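Local coordinates for protein decapping nuclease RAI1 (Candida albicans, PDB 5BUD) that removes NAD caps and hydrolyses 5'-triphosphate ends of RNA with a divalent metal, and stabilises and stimulates the exoribonuclease RAT1, at residues F24-D29 / L82-K87; K95-I100 / V209-I214. All blocks are in the same frame, centred on the assembly; numbering follows the deposited sequence.

Contact 1 of 2, residues F24-D29 / L82-K87; sequences FSYARD and LKAIIK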
loop_
_atom_site.group_PDB
_atom_site.type_symbol
_atom_site.label_atom_id
_atom_site.label_comp_id
_atom_site.label_asym_id
_atom_site.label_seq_id
_atom_site.Cartn_x
_atom_site.Cartn_y
_atom_site.Cartn_z
ATOM N N PHE A 24 -15.212 5.303 -2.188
ATOM C CA PHE A 24 -15.308 5.254 -3.635
ATOM C C PHE A 24 -14.033 4.635 -4.183
ATOM O O PHE A 24 -13.155 4.249 -3.411
ATOM C CB PHE A 24 -15.499 6.683 -4.217
ATOM C CG PHE A 24 -14.359 7.624 -3.895
ATOM C CD1 PHE A 24 -14.383 8.383 -2.758
ATOM C CD2 PHE A 24 -13.260 7.705 -4.721
ATOM C CE1 PHE A 24 -13.343 9.211 -2.435
ATOM C CE2 PHE A 24 -12.205 8.554 -4.420
ATOM C CZ PHE A 24 -12.241 9.299 -3.268
ATOM N N SER A 25 -13.932 4.576 -5.514
ATOM C CA SER A 25 -12.758 4.112 -6.196
ATOM C C SER A 25 -12.474 4.959 -7.417
ATOM O O SER A 25 -13.332 5.705 -7.872
ATOM C CB SER A 25 -12.957 2.681 -6.661
ATOM O OG SER A 25 -14.116 2.599 -7.455
ATOM N N TYR A 26 -11.276 4.783 -7.953
ATOM C CA TYR A 26 -10.875 5.374 -9.204
ATOM C C TYR A 26 -9.784 4.457 -9.754
ATOM O O TYR A 26 -9.489 3.425 -9.136
ATOM C CB TYR A 26 -10.443 6.839 -9.000
ATOM C CG TYR A 26 -9.232 7.115 -8.147
ATOM C CD1 TYR A 26 -9.272 6.981 -6.773
ATOM C CD2 TYR A 26 -8.050 7.559 -8.712
ATOM C CE1 TYR A 26 -8.169 7.255 -5.973
ATOM C CE2 TYR A 26 -6.938 7.831 -7.932
ATOM C CZ TYR A 26 -7.003 7.676 -6.556
ATOM O OH TYR A 26 -5.884 7.954 -5.811
ATOM N N ALA A 27 -9.192 4.803 -10.897
ATOM C CA ALA A 27 -8.333 3.883 -11.586
ATOM C C ALA A 27 -7.248 4.621 -12.344
ATOM O O ALA A 27 -7.346 5.840 -12.545
ATOM C CB ALA A 27 -9.176 3.025 -12.537
ATOM N N ARG A 28 -6.213 3.888 -12.739
ATOM C CA ARG A 28 -5.220 4.382 -13.688
ATOM C C ARG A 28 -5.233 3.480 -14.907
ATOM O O ARG A 28 -5.189 2.259 -14.759
ATOM C CB ARG A 28 -3.842 4.392 -13.068
ATOM C CG ARG A 28 -2.872 5.306 -13.793
ATOM C CD ARG A 28 -1.611 5.487 -12.972
ATOM N NE ARG A 28 -0.841 4.250 -12.950
ATOM C CZ ARG A 28 0.300 4.094 -12.308
ATOM N NH1 ARG A 28 0.841 5.108 -11.652
ATOM N NH2 ARG A 28 0.910 2.924 -12.335
ATOM N N ASP A 29 -5.317 4.061 -16.106
ATOM C CA ASP A 29 -5.383 3.252 -17.327
ATOM C C ASP A 29 -4.005 2.860 -17.819
ATOM O O ASP A 29 -2.986 3.225 -17.229
ATOM C CB ASP A 29 -6.279 3.895 -18.420
ATOM C CG ASP A 29 -5.645 5.105 -19.123
ATOM O OD1 ASP A 29 -4.415 5.302 -19.087
ATOM O OD2 ASP A 29 -6.430 5.858 -19.740
ATOM N N LEU A 82 -7.012 13.933 -4.982
ATOM C CA LEU A 82 -7.889 15.084 -4.662
ATOM C C LEU A 82 -8.990 15.279 -5.690
ATOM O O LEU A 82 -10.101 15.682 -5.331
ATOM C CB LEU A 82 -7.098 16.390 -4.494
ATOM C CG LEU A 82 -6.123 16.399 -3.316
ATOM C CD1 LEU A 82 -5.339 17.694 -3.322
ATOM C CD2 LEU A 82 -6.784 16.122 -1.945
ATOM N N LYS A 83 -8.688 14.982 -6.948
ATOM C CA LYS A 83 -9.664 15.158 -8.035
ATOM C C LYS A 83 -10.781 14.154 -7.871
ATOM O O LYS A 83 -11.982 14.479 -8.061
ATOM C CB LYS A 83 -8.987 15.040 -9.390
ATOM C CG LYS A 83 -9.932 15.090 -10.575
ATOM C CD LYS A 83 -9.473 16.063 -11.649
ATOM C CE LYS A 83 -10.432 16.106 -12.830
ATOM N NZ LYS A 83 -9.899 15.264 -13.920
ATOM N N ALA A 84 -10.390 12.931 -7.494
ATOM C CA ALA A 84 -11.346 11.881 -7.159
ATOM C C ALA A 84 -12.174 12.295 -5.966
ATOM O O ALA A 84 -13.387 12.134 -5.984
ATOM C CB ALA A 84 -10.612 10.566 -6.874
ATOM N N ILE A 85 -11.530 12.839 -4.934
ATOM C CA ILE A 85 -12.245 13.344 -3.734
ATOM C C ILE A 85 -13.262 14.477 -4.071
ATOM O O ILE A 85 -14.379 14.469 -3.569
ATOM C CB ILE A 85 -11.246 13.796 -2.644
ATOM C CG1 ILE A 85 -10.613 12.552 -1.963
ATOM C CG2 ILE A 85 -11.917 14.659 -1.598
ATOM C CD1 ILE A 85 -9.473 12.841 -0.996
ATOM N N ILE A 86 -12.879 15.428 -4.931
ATOM C CA ILE A 86 -13.807 16.517 -5.349
ATOM C C ILE A 86 -15.053 15.918 -6.033
ATOM O O ILE A 86 -16.171 16.262 -5.700
ATOM C CB ILE A 86 -13.126 17.534 -6.306
ATOM C CG1 ILE A 86 -12.011 18.298 -5.572
ATOM C CG2 ILE A 86 -14.162 18.517 -6.868
ATOM C CD1 ILE A 86 -10.964 18.905 -6.495
ATOM N N LYS A 87 -14.847 14.980 -6.947
ATOM C CA LYS A 87 -15.971 14.277 -7.579
ATOM C C LYS A 87 -16.923 13.639 -6.575
ATOM O O LYS A 87 -18.159 13.815 -6.670
ATOM C CB LYS A 87 -15.460 13.226 -8.543
ATOM C CG LYS A 87 -16.548 12.587 -9.384
ATOM C CD LYS A 87 -15.951 11.811 -10.554
ATOM C CE LYS A 87 -17.031 11.108 -11.363
ATOM N NZ LYS A 87 -17.820 10.199 -10.495
#

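Contact 2 of 2, residues K95-I100 / V209-I214; sequences KISSDI and VIRTGI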
loop_
_atom_site.group_PDB
_atom_site.type_symbol
_atom_site.label_atom_id
_atom_site.label_comp_id
_atom_site.label_asym_id
_atom_site.label_seq_id
_atom_site.Cartn_x
_atom_site.Cartn_y
_atom_site.Cartn_z
ATOM N N LYS A 95 -18.025 17.508 2.484
ATOM C CA LYS A 95 -16.670 16.953 2.602
ATOM C C LYS A 95 -16.678 15.590 3.333
ATOM O O LYS A 95 -17.551 15.316 4.158
ATOM C CB LYS A 95 -15.722 17.935 3.290
ATOM C CG LYS A 95 -15.892 18.012 4.798
ATOM C CD LYS A 95 -14.610 18.425 5.503
ATOM C CE LYS A 95 -14.679 19.805 6.095
ATOM N NZ LYS A 95 -13.564 20.024 7.053
ATOM N N ILE A 96 -15.694 14.750 3.031
ATOM C CA ILE A 96 -15.552 13.459 3.726
ATOM C C ILE A 96 -15.147 13.751 5.159
ATOM O O ILE A 96 -14.320 14.626 5.410
ATOM C CB ILE A 96 -14.441 12.600 3.084
ATOM C CG1 ILE A 96 -14.839 12.157 1.679
ATOM C CG2 ILE A 96 -14.128 11.381 3.950
ATOM C CD1 ILE A 96 -13.675 11.742 0.808
ATOM N N SER A 97 -15.673 13.011 6.114
ATOM C CA SER A 97 -15.314 13.308 7.476
ATOM C C SER A 97 -14.135 12.436 7.869
ATOM O O SER A 97 -14.196 11.207 7.785
ATOM C CB SER A 97 -16.497 13.111 8.425
ATOM O OG SER A 97 -16.713 11.749 8.661
ATOM N N SER A 98 -13.059 13.077 8.306
ATOM C CA SER A 98 -11.849 12.352 8.697
ATOM C C SER A 98 -10.907 13.329 9.346
ATOM O O SER A 98 -11.016 14.569 9.139
ATOM C CB SER A 98 -11.177 11.727 7.460
ATOM O OG SER A 98 -9.997 11.003 7.763
ATOM N N ASP A 99 -9.958 12.786 10.097
ATOM C CA ASP A 99 -8.862 13.575 10.657
ATOM C C ASP A 99 -7.645 13.605 9.762
ATOM O O ASP A 99 -6.943 14.634 9.660
ATOM C CB ASP A 99 -8.505 13.022 12.017
ATOM C CG ASP A 99 -9.684 13.099 12.969
ATOM O OD1 ASP A 99 -10.057 12.079 13.545
ATOM O OD2 ASP A 99 -10.258 14.201 13.087
ATOM N N ILE A 100 -7.397 12.470 9.116
ATOM C CA ILE A 100 -6.210 12.269 8.276
ATOM C C ILE A 100 -6.627 11.776 6.888
ATOM O O ILE A 100 -7.507 10.943 6.769
ATOM C CB ILE A 100 -5.271 11.260 8.962
ATOM C CG1 ILE A 100 -4.744 11.855 10.263
ATOM C CG2 ILE A 100 -4.104 10.892 8.054
ATOM C CD1 ILE A 100 -3.817 10.918 11.031
ATOM N N VAL A 209 -10.502 4.007 -2.146
ATOM C CA VAL A 209 -10.386 4.973 -1.087
ATOM C C VAL A 209 -11.353 4.578 0.001
ATOM O O VAL A 209 -12.567 4.484 -0.224
ATOM C CB VAL A 209 -10.672 6.400 -1.572
ATOM C CG1 VAL A 209 -10.588 7.377 -0.420
ATOM C CG2 VAL A 209 -9.646 6.784 -2.607
ATOM N N ILE A 210 -10.801 4.360 1.197
ATOM C CA ILE A 210 -11.571 3.838 2.313
ATOM C C ILE A 210 -11.506 4.793 3.488
ATOM O O ILE A 210 -10.560 5.572 3.619
ATOM C CB ILE A 210 -11.057 2.451 2.761
ATOM C CG1 ILE A 210 -9.632 2.527 3.324
ATOM C CG2 ILE A 210 -11.059 1.479 1.588
ATOM C CD1 ILE A 210 -9.430 1.566 4.449
ATOM N N ARG A 211 -12.539 4.738 4.320
ATOM C CA ARG A 211 -12.571 5.394 5.605
ATOM C C ARG A 211 -12.390 4.283 6.672
ATOM O O ARG A 211 -13.012 3.249 6.580
ATOM C CB ARG A 211 -13.921 6.074 5.787
ATOM C CG ARG A 211 -14.045 7.033 6.956
ATOM C CD ARG A 211 -15.330 7.853 6.828
ATOM N NE ARG A 211 -15.539 8.836 7.904
ATOM C CZ ARG A 211 -16.078 8.564 9.099
ATOM N NH1 ARG A 211 -16.451 7.326 9.419
ATOM N NH2 ARG A 211 -16.244 9.537 9.985
ATOM N N THR A 212 -11.534 4.523 7.654
ATOM C CA THR A 212 -11.322 3.590 8.777
ATOM C C THR A 212 -10.996 4.430 10.021
ATOM O O THR A 212 -11.095 5.663 10.011
ATOM C CB THR A 212 -10.211 2.558 8.451
ATOM O OG1 THR A 212 -10.172 1.476 9.424
ATOM C CG2 THR A 212 -8.844 3.248 8.350
ATOM N N GLY A 213 -10.656 3.765 11.114
ATOM C CA GLY A 213 -10.323 4.486 12.318
ATOM C C GLY A 213 -9.563 3.590 13.267
ATOM O O GLY A 213 -9.509 2.378 13.074
ATOM N N ILE A 214 -8.954 4.214 14.268
ATOM C CA ILE A 214 -8.355 3.502 15.407
ATOM C C ILE A 214 -8.394 4.457 16.580
ATOM O O ILE A 214 -8.147 5.663 16.406
ATOM C CB ILE A 214 -6.931 2.999 15.117
ATOM C CG1 ILE A 214 -6.363 2.265 16.334
ATOM C CG2 ILE A 214 -6.003 4.130 14.677
ATOM C CD1 ILE A 214 -5.150 1.435 15.992
#

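Contact 1 of 2, residues F24-D29 / L82-K87
A84 touches the rings of both F24 and Y26 with its CB. A84 CB lies 3.6 Å from CE2 of F24. It also meets the face of Y26 in a CH-pi contact, with A84 CB 4.1 Å from the Y26 ring centroid. The methyl is offset toward the rim near Y26 CD1. The F24 ring has the carbonyl oxygen of A84 over one face. At its edge, near the ring plane, CZ of F24 touches CG1 of I85 at 3.9 Å. The F24 and I85 side chains cross at about a right angle. Both aromatic residues point CB to the helix and hold CG between the backbone N and the carbonyl carbon (chi1 61° in F24, 64° in Y26), which brings both rings to A84. S25, between them, is turned away.

The tight part is small and apolar. It centres on A84, where the small side chain lets strand and helix come close: the CA atoms of Y26 and A84 are 6.8 Å apart. The two axes run at 140°, nearer antiparallel than parallel. K83 and K87 form the looser, exposed side of the helix and make no contact with 24-29. K87 has a long, weak ion pair with D37. Toward the C-terminal end of the strand segment, R28 turns to other partners, the carbonyl of Y203 and the side chain of N74. F383 of helix 381-389 packs on L82, I85 and I86. This is helix-on-sheet packing, with helix 78-92 laid against strand 21-28 in the PD-(D/E)XK nuclease fold of the DXO/Dom3Z family.

Contact 2 of 2, residues K95-I100 / V209-I214
R211 grips S97 side-on with two nitrogens, one for each of two oxygens. R211 NE donates to S97 O at 2.7 Å, with an N-H...O angle of 157°. This donor lies in the carbonyl plane, while the oxygen is tilted slightly from the guanidinium plane. R211 NH2 donates to S97 OG at 2.6 Å. That bond is more bent, at 132°, and the hydroxyl oxygen is tilted further from the guanidinium plane. The paired bonds should restrict rotation of the guanidinium group. S97 brings OG to the same side chain by placing it between its backbone N and carbonyl carbon. R211 has CG anti to the backbone N (chi1 -169°) and stays extended from CG to NE. Its head group therefore reaches well beyond the strand.

The next shell lies along the loop. S98 OG donates to I100 O at 2.7 Å, from above the carbonyl plane. Q131 NE2 bonds to the carbonyls of I96 and S98, which flank S97, and E89 OE2 accepts from the backbone N of I96. These bonds should hold the backbone on both sides of the gripped serine. I96 packs on L23 and V220, and R211 also touches L23.

S97 is exposed, so this is a surface tie away from the annotated sites. It joins the loop between helix 78-92 and strand 100-103 to strand 205-214, which lies between strands 21-28 and 217-228 and whose I214 packs on helix 322-339.

From the N terminus, the chain first runs through strand 21-28. Contact 1 closes a loop of 52 residues when helix 78-92 returns to that strand. The chain then leaves the helix through segment 95-100. Contact 2 closes a second, longer loop of 108 residues at strand 205-214. The loops follow in series and neither nest nor cross. In space they meet, with centres about 15 Å apart. Strands 21-28 and 205-214 are antiparallel neighbours, and F24 O lies 2.9 Å from V209 N, a probable hydrogen bond. CD1 of I96 packs near F24 and I85. Contact 1 joins helix 78-92 to strand 21-28, and contact 2 joins the loop after it to strand 205-214.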